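Side-chain contacts in Rab GDP-dissociation inhibitor (Saccharomyces cerevisiae, PDB 2BCG), which regulates Rab GTPases of the yeast secretory pathway by inhibiting GDP release from SEC4 and extracting GDP-bound YPT7 from vacuolar membranes: residues A[107-112]-A[248-253]; A[25-30]-A[257-262]; A[54-59]-A[70-75]; A[58-61]-A[65-68]. One frame throughout, in Å; residues are numbered along the deposited sequence.

Contact 1 (A[107-112]-A[248-253]); sequences TRYVDF and FARLSA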
loop_
_atom_site.group_PDB
_atom_site.type_symbol
_atom_site.label_atom_id
_atom_site.label_comp_id
_atom_site.label_asym_id
_atom_site.label_seq_id
_atom_site.Cartn_x
_atom_site.Cartn_y
_atom_site.Cartn_z
ATOM N N THR A 107 6.989 -6.934 -0.888
ATOM C CA THR A 107 6.120 -8.084 -0.787
ATOM C C THR A 107 6.121 -8.741 0.596
ATOM O O THR A 107 5.156 -9.450 0.941
ATOM C CB THR A 107 6.522 -9.172 -1.834
ATOM O OG1 THR A 107 7.939 -9.432 -1.765
ATOM C CG2 THR A 107 6.172 -8.705 -3.249
ATOM N N ARG A 108 7.169 -8.511 1.402
ATOM C CA ARG A 108 7.189 -9.046 2.777
ATOM C C ARG A 108 6.176 -8.335 3.693
ATOM O O ARG A 108 5.820 -8.863 4.773
ATOM C CB ARG A 108 8.575 -8.839 3.407
ATOM C CG ARG A 108 9.691 -9.654 2.832
ATOM C CD ARG A 108 10.979 -9.062 3.433
ATOM N NE ARG A 108 12.108 -9.919 3.126
ATOM C CZ ARG A 108 13.268 -9.965 3.791
ATOM N NH1 ARG A 108 13.538 -9.161 4.843
ATOM N NH2 ARG A 108 14.175 -10.841 3.368
ATOM N N TYR A 109 5.707 -7.162 3.270
ATOM C CA TYR A 109 4.897 -6.308 4.166
ATOM C C TYR A 109 3.475 -6.146 3.656
ATOM O O TYR A 109 2.631 -5.536 4.323
ATOM C CB TYR A 109 5.537 -4.922 4.370
ATOM C CG TYR A 109 7.055 -4.970 4.488
ATOM C CD1 TYR A 109 7.845 -4.125 3.745
ATOM C CD2 TYR A 109 7.675 -5.909 5.319
ATOM C CE1 TYR A 109 9.238 -4.165 3.815
ATOM C CE2 TYR A 109 9.063 -5.967 5.406
ATOM C CZ TYR A 109 9.840 -5.102 4.643
ATOM O OH TYR A 109 11.234 -5.166 4.648
ATOM N N VAL A 110 3.221 -6.650 2.432
ATOM C CA VAL A 110 1.900 -6.479 1.795
ATOM C C VAL A 110 1.576 -7.749 1.032
ATOM O O VAL A 110 2.407 -8.249 0.258
ATOM C CB VAL A 110 1.880 -5.321 0.785
ATOM C CG1 VAL A 110 0.424 -5.063 0.325
ATOM C CG2 VAL A 110 2.500 -4.047 1.368
ATOM N N ASP A 111 0.384 -8.270 1.272
ATOM C CA ASP A 111 -0.128 -9.445 0.522
ATOM C C ASP A 111 -1.110 -8.993 -0.550
ATOM O O ASP A 111 -1.788 -7.981 -0.346
ATOM C CB ASP A 111 -0.851 -10.374 1.475
ATOM C CG ASP A 111 0.099 -11.077 2.448
ATOM O OD1 ASP A 111 1.202 -11.483 2.037
ATOM O OD2 ASP A 111 -0.292 -11.256 3.609
ATOM N N PHE A 112 -1.255 -9.778 -1.625
ATOM C CA PHE A 112 -2.105 -9.400 -2.774
ATOM C C PHE A 112 -3.039 -10.496 -3.163
ATOM O O PHE A 112 -2.647 -11.658 -3.103
ATOM C CB PHE A 112 -1.245 -9.009 -3.974
ATOM C CG PHE A 112 -0.364 -7.813 -3.688
ATOM C CD1 PHE A 112 0.896 -7.975 -3.110
ATOM C CD2 PHE A 112 -0.797 -6.532 -3.973
ATOM C CE1 PHE A 112 1.708 -6.902 -2.836
ATOM C CE2 PHE A 112 0.012 -5.441 -3.671
ATOM C CZ PHE A 112 1.259 -5.637 -3.103
ATOM N N PHE A 248 6.488 0.660 2.002
ATOM C CA PHE A 248 7.674 1.363 1.501
ATOM C C PHE A 248 8.317 2.210 2.610
ATOM O O PHE A 248 9.551 2.384 2.616
ATOM C CB PHE A 248 7.358 2.154 0.236
ATOM C CG PHE A 248 7.266 1.266 -0.978
ATOM C CD1 PHE A 248 8.443 0.804 -1.614
ATOM C CD2 PHE A 248 6.022 0.813 -1.434
ATOM C CE1 PHE A 248 8.367 -0.053 -2.722
ATOM C CE2 PHE A 248 5.943 -0.080 -2.531
ATOM C CZ PHE A 248 7.117 -0.485 -3.193
ATOM N N ALA A 249 7.506 2.744 3.526
ATOM C CA ALA A 249 8.053 3.481 4.695
ATOM C C ALA A 249 8.884 2.531 5.565
ATOM O O ALA A 249 9.957 2.904 6.057
ATOM C CB ALA A 249 6.927 4.105 5.521
ATOM N N ARG A 250 8.384 1.308 5.756
ATOM C CA ARG A 250 9.172 0.320 6.503
ATOM C C ARG A 250 10.521 0.034 5.767
ATOM O O ARG A 250 11.592 0.008 6.411
ATOM C CB ARG A 250 8.377 -0.950 6.736
ATOM C CG ARG A 250 9.213 -1.971 7.488
ATOM C CD ARG A 250 8.415 -3.192 7.811
ATOM N NE ARG A 250 9.294 -4.153 8.470
ATOM C CZ ARG A 250 9.570 -4.131 9.783
ATOM N NH1 ARG A 250 8.994 -3.227 10.613
ATOM N NH2 ARG A 250 10.428 -5.027 10.263
ATOM N N LEU A 251 10.472 -0.131 4.424
ATOM C CA LEU A 251 11.723 -0.344 3.637
ATOM C C LEU A 251 12.703 0.813 3.895
ATOM O O LEU A 251 13.898 0.605 4.184
ATOM C CB LEU A 251 11.396 -0.425 2.143
ATOM C CG LEU A 251 12.616 -0.571 1.232
ATOM C CD1 LEU A 251 13.241 -1.969 1.305
ATOM C CD2 LEU A 251 12.188 -0.226 -0.195
ATOM N N SER A 252 12.197 2.039 3.821
ATOM C CA SER A 252 13.052 3.189 4.087
ATOM C C SER A 252 13.637 3.124 5.513
ATOM O O SER A 252 14.842 3.334 5.696
ATOM C CB SER A 252 12.265 4.490 3.932
ATOM O OG SER A 252 13.141 5.582 4.087
ATOM N N ALA A 253 12.792 2.839 6.498
ATOM C CA ALA A 253 13.263 2.789 7.915
ATOM C C ALA A 253 14.351 1.727 8.090
ATOM O O ALA A 253 15.350 1.943 8.772
ATOM C CB ALA A 253 12.078 2.512 8.838
#

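Contact 2 (A[25-30]-A[257-262]); sequences ILSGLL and GTYMLD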
loop_
_atom_site.group_PDB
_atom_site.type_symbol
_atom_site.label_atom_id
_atom_site.label_comp_id
_atom_site.label_asym_id
_atom_site.label_seq_id
_atom_site.Cartn_x
_atom_site.Cartn_y
_atom_site.Cartn_z
ATOM N N ILE A 25 7.611 5.412 -1.836
ATOM C CA ILE A 25 8.475 4.626 -2.735
ATOM C C ILE A 25 9.819 5.300 -2.911
ATOM O O ILE A 25 10.875 4.649 -2.838
ATOM C CB ILE A 25 7.820 4.361 -4.110
ATOM C CG1 ILE A 25 6.600 3.452 -3.888
ATOM C CG2 ILE A 25 8.816 3.625 -5.049
ATOM C CD1 ILE A 25 5.749 3.211 -5.168
ATOM N N LEU A 26 9.766 6.608 -3.161
ATOM C CA LEU A 26 11.017 7.363 -3.354
ATOM C C LEU A 26 11.874 7.296 -2.096
ATOM O O LEU A 26 13.092 7.067 -2.190
ATOM C CB LEU A 26 10.710 8.790 -3.778
ATOM C CG LEU A 26 10.176 8.847 -5.204
ATOM C CD1 LEU A 26 9.395 10.131 -5.389
ATOM C CD2 LEU A 26 11.369 8.719 -6.163
ATOM N N SER A 27 11.261 7.504 -0.925
ATOM C CA SER A 27 11.996 7.439 0.342
ATOM C C SER A 27 12.674 6.062 0.479
ATOM O O SER A 27 13.876 5.962 0.822
ATOM C CB SER A 27 11.039 7.715 1.500
ATOM O OG SER A 27 11.712 7.572 2.749
ATOM N N GLY A 28 11.932 4.991 0.191
ATOM C CA GLY A 28 12.533 3.641 0.244
ATOM C C GLY A 28 13.685 3.440 -0.729
ATOM O O GLY A 28 14.734 2.939 -0.346
ATOM N N LEU A 29 13.493 3.850 -1.986
ATOM C CA LEU A 29 14.541 3.668 -3.003
ATOM C C LEU A 29 15.789 4.448 -2.661
ATOM O O LEU A 29 16.920 3.948 -2.831
ATOM C CB LEU A 29 14.033 4.079 -4.398
ATOM C CG LEU A 29 12.931 3.177 -4.958
ATOM C CD1 LEU A 29 12.432 3.771 -6.233
ATOM C CD2 LEU A 29 13.414 1.717 -5.142
ATOM N N LEU A 30 15.608 5.675 -2.184
ATOM C CA LEU A 30 16.768 6.502 -1.852
ATOM C C LEU A 30 17.496 5.989 -0.599
ATOM O O LEU A 30 18.714 6.011 -0.565
ATOM C CB LEU A 30 16.339 7.942 -1.691
ATOM C CG LEU A 30 15.893 8.588 -3.023
ATOM C CD1 LEU A 30 15.160 9.888 -2.753
ATOM C CD2 LEU A 30 17.128 8.862 -3.954
ATOM N N GLY A 257 16.131 5.296 7.184
ATOM C CA GLY A 257 15.213 6.428 7.166
ATOM C C GLY A 257 14.652 6.768 8.544
ATOM O O GLY A 257 14.477 5.869 9.385
ATOM N N THR A 258 14.368 8.052 8.773
ATOM C CA THR A 258 13.786 8.532 10.031
ATOM C C THR A 258 12.410 9.125 9.746
ATOM O O THR A 258 12.253 9.895 8.793
ATOM C CB THR A 258 14.699 9.621 10.636
ATOM O OG1 THR A 258 15.982 9.051 10.894
ATOM C CG2 THR A 258 14.158 10.169 11.974
ATOM N N TYR A 259 11.422 8.711 10.545
ATOM C CA TYR A 259 10.003 9.082 10.346
ATOM C C TYR A 259 9.432 9.933 11.482
ATOM O O TYR A 259 9.638 9.636 12.658
ATOM C CB TYR A 259 9.133 7.812 10.117
ATOM C CG TYR A 259 9.237 7.393 8.666
ATOM C CD1 TYR A 259 8.259 7.768 7.764
ATOM C CD2 TYR A 259 10.379 6.723 8.190
ATOM C CE1 TYR A 259 8.357 7.443 6.409
ATOM C CE2 TYR A 259 10.513 6.415 6.820
ATOM C CZ TYR A 259 9.511 6.807 5.934
ATOM O OH TYR A 259 9.611 6.578 4.585
ATOM N N MET A 260 8.680 10.959 11.094
ATOM C CA MET A 260 7.936 11.807 12.049
ATOM C C MET A 260 6.529 11.995 11.517
ATOM O O MET A 260 6.365 12.383 10.367
ATOM C CB MET A 260 8.609 13.173 12.231
ATOM C CG MET A 260 9.943 13.102 12.881
ATOM S SD MET A 260 10.807 14.660 12.723
ATOM C CE MET A 260 12.363 14.248 13.540
ATOM N N LEU A 261 5.521 11.681 12.324
ATOM C CA LEU A 261 4.123 11.973 11.976
ATOM C C LEU A 261 3.567 13.081 12.883
ATOM O O LEU A 261 4.219 13.494 13.869
ATOM C CB LEU A 261 3.267 10.722 12.113
ATOM C CG LEU A 261 3.570 9.513 11.202
ATOM C CD1 LEU A 261 2.638 8.404 11.649
ATOM C CD2 LEU A 261 3.423 9.822 9.716
ATOM N N ASP A 262 2.362 13.559 12.553
ATOM C CA ASP A 262 1.705 14.617 13.360
ATOM C C ASP A 262 2.679 15.766 13.635
ATOM O O ASP A 262 2.695 16.339 14.732
ATOM C CB ASP A 262 1.195 14.026 14.695
ATOM C CG ASP A 262 0.207 14.933 15.440
ATOM O OD1 ASP A 262 0.107 14.765 16.674
ATOM O OD2 ASP A 262 -0.473 15.778 14.830
#

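Contact 3 (A[54-59]-A[70-75]); sequences TLSQLY and EERESK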
loop_
_atom_site.group_PDB
_atom_site.type_symbol
_atom_site.label_atom_id
_atom_site.label_comp_id
_atom_site.label_asym_id
_atom_site.label_seq_id
_atom_site.Cartn_x
_atom_site.Cartn_y
_atom_site.Cartn_z
ATOM N N THR A 54 -10.619 4.336 8.407
ATOM C CA THR A 54 -11.695 3.645 9.087
ATOM C C THR A 54 -13.064 4.236 8.741
ATOM O O THR A 54 -13.172 5.298 8.133
ATOM C CB THR A 54 -11.546 3.736 10.626
ATOM O OG1 THR A 54 -11.648 5.121 11.031
ATOM C CG2 THR A 54 -10.251 3.104 11.079
ATOM N N LEU A 55 -14.121 3.525 9.145
ATOM C CA LEU A 55 -15.460 4.002 8.919
ATOM C C LEU A 55 -15.746 5.277 9.704
ATOM O O LEU A 55 -16.282 6.231 9.153
ATOM C CB LEU A 55 -16.475 2.882 9.159
ATOM C CG LEU A 55 -17.916 3.110 8.742
ATOM C CD1 LEU A 55 -18.061 3.597 7.276
ATOM C CD2 LEU A 55 -18.582 1.783 8.887
ATOM N N SER A 56 -15.320 5.326 10.962
ATOM C CA SER A 56 -15.502 6.587 11.714
ATOM C C SER A 56 -14.825 7.770 11.013
ATOM O O SER A 56 -15.418 8.869 10.903
ATOM C CB SER A 56 -15.118 6.458 13.197
ATOM O OG SER A 56 -13.751 6.125 13.313
ATOM N N GLN A 57 -13.613 7.544 10.476
ATOM C CA GLN A 57 -12.942 8.586 9.696
ATOM C C GLN A 57 -13.649 8.984 8.416
ATOM O O GLN A 57 -13.623 10.136 7.980
ATOM C CB GLN A 57 -11.494 8.190 9.388
ATOM C CG GLN A 57 -10.557 8.746 10.382
ATOM C CD GLN A 57 -10.723 10.277 10.536
ATOM O OE1 GLN A 57 -10.699 11.043 9.545
ATOM N NE2 GLN A 57 -10.930 10.721 11.779
ATOM N N LEU A 58 -14.292 8.003 7.785
ATOM C CA LEU A 58 -15.084 8.301 6.634
ATOM C C LEU A 58 -16.234 9.278 6.983
ATOM O O LEU A 58 -16.544 10.184 6.199
ATOM C CB LEU A 58 -15.601 6.983 6.048
ATOM C CG LEU A 58 -15.604 6.767 4.563
ATOM C CD1 LEU A 58 -14.274 7.055 3.875
ATOM C CD2 LEU A 58 -16.082 5.363 4.301
ATOM N N TYR A 59 -16.904 9.056 8.126
ATOM C CA TYR A 59 -17.975 9.970 8.557
ATOM C C TYR A 59 -17.430 11.345 8.873
ATOM O O TYR A 59 -18.011 12.363 8.505
ATOM C CB TYR A 59 -18.727 9.395 9.768
ATOM C CG TYR A 59 -19.819 8.411 9.391
ATOM C CD1 TYR A 59 -21.123 8.858 9.115
ATOM C CD2 TYR A 59 -19.547 7.042 9.259
ATOM C CE1 TYR A 59 -22.126 7.949 8.737
ATOM C CE2 TYR A 59 -20.537 6.133 8.881
ATOM C CZ TYR A 59 -21.833 6.600 8.638
ATOM O OH TYR A 59 -22.795 5.701 8.256
ATOM N N GLU A 70 -22.220 3.565 18.762
ATOM C CA GLU A 70 -23.188 2.463 18.906
ATOM C C GLU A 70 -24.019 2.238 17.648
ATOM O O GLU A 70 -24.236 1.089 17.261
ATOM C CB GLU A 70 -24.106 2.650 20.127
ATOM C CG GLU A 70 -23.389 2.536 21.472
ATOM C CD GLU A 70 -22.410 3.673 21.712
ATOM O OE1 GLU A 70 -22.687 4.801 21.252
ATOM O OE2 GLU A 70 -21.363 3.439 22.359
ATOM N N GLU A 71 -24.501 3.318 17.026
ATOM C CA GLU A 71 -25.232 3.191 15.763
ATOM C C GLU A 71 -24.329 2.626 14.655
ATOM O O GLU A 71 -24.730 1.717 13.918
ATOM C CB GLU A 71 -25.831 4.521 15.319
ATOM C CG GLU A 71 -26.675 4.388 14.036
ATOM C CD GLU A 71 -27.358 5.679 13.587
ATOM O OE1 GLU A 71 -27.817 5.715 12.425
ATOM O OE2 GLU A 71 -27.442 6.660 14.368
ATOM N N ARG A 72 -23.119 3.175 14.558
ATOM C CA ARG A 72 -22.139 2.745 13.552
ATOM C C ARG A 72 -21.831 1.259 13.696
ATOM O O ARG A 72 -21.882 0.514 12.718
ATOM C CB ARG A 72 -20.863 3.591 13.669
ATOM C CG ARG A 72 -19.913 3.501 12.453
ATOM C CD ARG A 72 -18.645 4.338 12.650
ATOM N NE ARG A 72 -17.908 3.938 13.849
ATOM C CZ ARG A 72 -17.626 4.737 14.874
ATOM N NH1 ARG A 72 -17.992 6.018 14.870
ATOM N NH2 ARG A 72 -16.953 4.250 15.903
ATOM N N GLU A 73 -21.541 0.827 14.926
ATOM C CA GLU A 73 -21.201 -0.575 15.158
ATOM C C GLU A 73 -22.375 -1.514 14.906
ATOM O O GLU A 73 -22.194 -2.588 14.337
ATOM C CB GLU A 73 -20.539 -0.786 16.528
ATOM C CG GLU A 73 -19.233 0.026 16.656
ATOM C CD GLU A 73 -18.390 -0.311 17.879
ATOM O OE1 GLU A 73 -17.160 -0.054 17.828
ATOM O OE2 GLU A 73 -18.948 -0.815 18.881
ATOM N N SER A 74 -23.586 -1.112 15.286
ATOM C CA SER A 74 -24.737 -1.968 15.013
ATOM C C SER A 74 -24.995 -2.157 13.514
ATOM O O SER A 74 -25.361 -3.251 13.073
ATOM C CB SER A 74 -25.999 -1.476 15.747
ATOM O OG SER A 74 -26.385 -0.190 15.297
ATOM N N LYS A 75 -24.758 -1.104 12.723
ATOM C CA LYS A 75 -24.984 -1.145 11.275
ATOM C C LYS A 75 -23.809 -1.787 10.529
ATOM O O LYS A 75 -23.997 -2.536 9.562
ATOM C CB LYS A 75 -25.206 0.285 10.774
ATOM C CG LYS A 75 -26.107 0.427 9.575
ATOM C CD LYS A 75 -26.504 1.890 9.352
ATOM C CE LYS A 75 -27.621 2.335 10.301
ATOM N NZ LYS A 75 -28.419 3.478 9.756
#

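Contact 4 (A[58-61]-A[65-68]); sequences LYEK and NPIS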
loop_
_atom_site.group_PDB
_atom_site.type_symbol
_atom_site.label_atom_id
_atom_site.label_comp_id
_atom_site.label_asym_id
_atom_site.label_seq_id
_atom_site.Cartn_x
_atom_site.Cartn_y
_atom_site.Cartn_z
ATOM N N LEU A 58 -14.292 8.003 7.785
ATOM C CA LEU A 58 -15.084 8.301 6.634
ATOM C C LEU A 58 -16.234 9.278 6.983
ATOM O O LEU A 58 -16.544 10.184 6.199
ATOM C CB LEU A 58 -15.601 6.983 6.048
ATOM C CG LEU A 58 -15.604 6.767 4.563
ATOM C CD1 LEU A 58 -14.274 7.055 3.875
ATOM C CD2 LEU A 58 -16.082 5.363 4.301
ATOM N N TYR A 59 -16.904 9.056 8.126
ATOM C CA TYR A 59 -17.975 9.970 8.557
ATOM C C TYR A 59 -17.430 11.345 8.873
ATOM O O TYR A 59 -18.011 12.363 8.505
ATOM C CB TYR A 59 -18.727 9.395 9.768
ATOM C CG TYR A 59 -19.819 8.411 9.391
ATOM C CD1 TYR A 59 -21.123 8.858 9.115
ATOM C CD2 TYR A 59 -19.547 7.042 9.259
ATOM C CE1 TYR A 59 -22.126 7.949 8.737
ATOM C CE2 TYR A 59 -20.537 6.133 8.881
ATOM C CZ TYR A 59 -21.833 6.600 8.638
ATOM O OH TYR A 59 -22.795 5.701 8.256
ATOM N N GLU A 60 -16.284 11.368 9.554
ATOM C CA GLU A 60 -15.661 12.649 9.910
ATOM C C GLU A 60 -15.316 13.471 8.680
ATOM O O GLU A 60 -15.511 14.686 8.647
ATOM C CB GLU A 60 -14.396 12.427 10.755
ATOM C CG GLU A 60 -14.679 11.941 12.158
ATOM C CD GLU A 60 -15.559 12.903 12.994
ATOM O OE1 GLU A 60 -15.380 14.147 12.911
ATOM O OE2 GLU A 60 -16.430 12.383 13.737
ATOM N N LYS A 61 -14.843 12.791 7.640
ATOM C CA LYS A 61 -14.397 13.446 6.438
ATOM C C LYS A 61 -15.524 13.888 5.498
ATOM O O LYS A 61 -15.410 14.937 4.840
ATOM C CB LYS A 61 -13.466 12.482 5.697
ATOM C CG LYS A 61 -12.371 13.112 4.931
ATOM C CD LYS A 61 -11.294 12.048 4.601
ATOM C CE LYS A 61 -10.120 12.694 3.878
ATOM N NZ LYS A 61 -10.596 13.279 2.579
ATOM N N ASN A 65 -22.953 15.332 10.188
ATOM C CA ASN A 65 -23.200 14.924 11.566
ATOM C C ASN A 65 -22.893 13.453 11.752
ATOM O O ASN A 65 -23.804 12.620 11.688
ATOM C CB ASN A 65 -24.660 15.192 11.969
ATOM C CG ASN A 65 -25.044 16.635 11.799
ATOM O OD1 ASN A 65 -25.434 17.060 10.713
ATOM N ND2 ASN A 65 -24.923 17.410 12.868
ATOM N N PRO A 66 -21.604 13.121 11.986
ATOM C CA PRO A 66 -21.179 11.742 12.209
ATOM C C PRO A 66 -22.055 11.040 13.231
ATOM O O PRO A 66 -22.426 11.620 14.258
ATOM C CB PRO A 66 -19.752 11.896 12.740
ATOM C CG PRO A 66 -19.258 13.148 12.071
ATOM C CD PRO A 66 -20.464 14.060 12.055
ATOM N N ILE A 67 -22.412 9.804 12.914
ATOM C CA ILE A 67 -23.227 8.978 13.795
ATOM C C ILE A 67 -22.442 8.526 15.035
ATOM O O ILE A 67 -21.212 8.623 15.077
ATOM C CB ILE A 67 -23.857 7.760 13.035
ATOM C CG1 ILE A 67 -22.784 6.824 12.463
ATOM C CG2 ILE A 67 -24.818 8.239 11.944
ATOM C CD1 ILE A 67 -23.371 5.582 11.785
ATOM N N SER A 68 -23.168 8.053 16.048
ATOM C CA SER A 68 -22.566 7.548 17.283
ATOM C C SER A 68 -21.815 6.248 17.037
ATOM O O SER A 68 -22.086 5.533 16.065
ATOM C CB SER A 68 -23.649 7.304 18.344
ATOM O OG SER A 68 -24.466 6.195 17.990
#

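Contact 1 (A[107-112]-A[248-253])
Tyr109 and Arg250 meet mainly through a CH-pi contact. The CD methylene of Arg250 lies over the centre of one ring face, 3.7 Å from the Tyr109 ring centroid and 12° off the ring normal. The arginine leaves the helix with CG anti to the backbone N (chi1 179°) and stays extended as far as NE. It crosses the tyrosine side chain at about a right angle, which sets its aliphatic part on the ring. NE of Arg250 comes 3.6 Å from CE2 of Tyr109. The guanidinium turns its edge to the ring, with the two planes 74° apart, so the groups do not stack flat.

Van der Waals packing adds little. The backbone N of Leu251 approaches CE1 of Tyr109 obliquely at 4.3 Å.

No hydrogen bond joins the two segments. The polar ends are taken up by other partners. Arg250 NH2 forms a salt bridge with an acidic side chain of another protein chain and also bonds to that chain's backbone. Tyr109 OH hydrogen-bonds to an acidic side chain of that chain and to Arg447. With an alanine in place of Tyr109, the CD methylene of Arg250 would probably lose the ring face it rests on, and the acidic side chain of the other chain and Arg447 would lose the hydroxyl they share.

Tyr109 and Arg250 both lie in regions found to interact with YPT1. The contact thus belongs to the Rab-binding surface of GDI, where the loop after helix 96-104 meets helix 243-254 and both present polar groups to the partner.

Contact 2 (A[25-30]-A[257-262])
The helix carrying Ser27 comes closest to the backbone leading into the strand of Tyr259 at Gly257, whose CA is 7.6 Å from the CA of Ser27. Contact across this gap is made by two hydroxyls. Ser27 OG and Tyr259 OH are hydrogen-bonded at 3.0 Å. The angle at the phenol oxygen, from Tyr259 CZ through Tyr259 OH to Ser27 OG, is 127°. The serine comes to the end of the ring obliquely. Its CB lies 3.6 Å from Tyr259 OH, while its OG lies 3.9 Å from Tyr259 CZ. Ser27 OG is anti to its own backbone nitrogen (chi1 176°), which brings it out from the helix to meet the phenol.

The setting is the Rossmann-like part of the GDI fold. Helix 21-32 makes the beta-alpha-beta crossover between the parallel strands 14-17 and 37-40. Strand 258-260 pairs with 37-40 and is the outermost strand on that side of the sheet within this chain. The hydroxyl pair therefore links the crossover helix to an edge strand that lies far away in sequence.

Both oxygens are buried and have further partners. Tyr259 OH also bonds to His39 ND1, on the adjacent strand, and the two rings meet with their planes at about 40°. Ser27 OG is hydrogen-bonded to Ser252 OG of helix 243-254. Ala249 and Ser252 of that helix also pack against Tyr259.

Contact 3 (A[54-59]-A[70-75])
Helices 55-62 and 69-76 are two successive helices joined by a short loop, and Arg72 of the second helix reaches across to Ser56, Leu55 and Tyr59 of the first. The short axes stay 11.5 Å apart at their closest, with their directions 124° apart, so a long side chain has to bridge the gap. Two conformers of Arg72 are deposited, and the account holds for one of them. In it the chain bends at chi3 (58°), turning a guanidinium face onto Ser56. CB of Ser56 lies 3.3 Å above the guanidinium plane of Arg72, offset toward its rim. The nearest atom of the group is NH1 of Arg72, 3.4 Å from Ser56 CB.

The aliphatic part of the arginine slides past Leu55, running the other way. Leu55 CD2 is 4.2 Å from Arg72 CG. Tyr59 CD2 meets Arg72 CD obliquely at 4.4 Å.

No hydrogen bond crosses the pair. Asp79, outside both segments, hydrogen-bonds Ser56 OG and makes a long, weak ion pair with Arg72 NE. With no bond across and only that weak ion pair, the arginine probably joins the two helices largely through packing.

Contact 4 (A[58-61]-A[65-68])
Tyr59 presents a ring face to Ile67 in a CH-pi contact. CG1 of Ile67 is 4.0 Å from the Tyr59 ring centroid and 15° off the ring normal, displaced toward the rim. The isoleucine places CG1 between its backbone N and carbonyl carbon (chi1 62°) and then runs on extended, so CD1 reaches the phenol end. There Ile67 CD1 lies 3.6 Å from Tyr59 CZ.

Apolar packing continues near the helix backbone. Pro66 CB touches Tyr59 CB at 4.0 Å, where the two segments' backbones draw closest, with CA of Pro66 5.2 Å from CA of Tyr59. The contact closes the loop between helices 55-62 and 69-76, folding it back on the first helix just before the second starts. Ser68 is the N-cap of that second helix, and its OG bonds to Glu71 N. Tyr59 also meets Phe393 of strand 391-402 edge-to-face, so the helix pair is joined to the large mixed sheet. Replacing Tyr59 by a serine would probably leave Ile67 without the ring face beneath its CG1, open a gap under the loop and take away the mate of Phe393.

A carboxylate makes the remaining contact. Glu60 bends at chi2 (-59°) and crosses Pro66 at about a right angle. Its OE2 lies 3.4 Å from Pro66 CG, an approach to a carbon with no hydrogen bond.

How the contacts relate
Contacts 1 and 2 are buried and adjoin, with centres 12 Å apart. Helix 243-254 of contact 1 leads directly into strand 258-260 of contact 2, and Ser252 O probably accepts a hydrogen bond from Gly257 N at the join. Contacts 3 and 4 are only partly buried, and their centres lie 28 to 31 Å from those of contacts 1 and 2. They share helix 55-62, and Tyr59 takes part in both; Ile67 CD1 packs on Arg72 CA at 3.6 Å. The chemistry differs accordingly. Contact 2 is a buried hydroxyl pair, while contact 1 is arginine-aromatic packing whose polar ends serve another protein. Only contact 2 has a hydrogen bond between its segments; contacts 3 and 4 also touch no other protein chain.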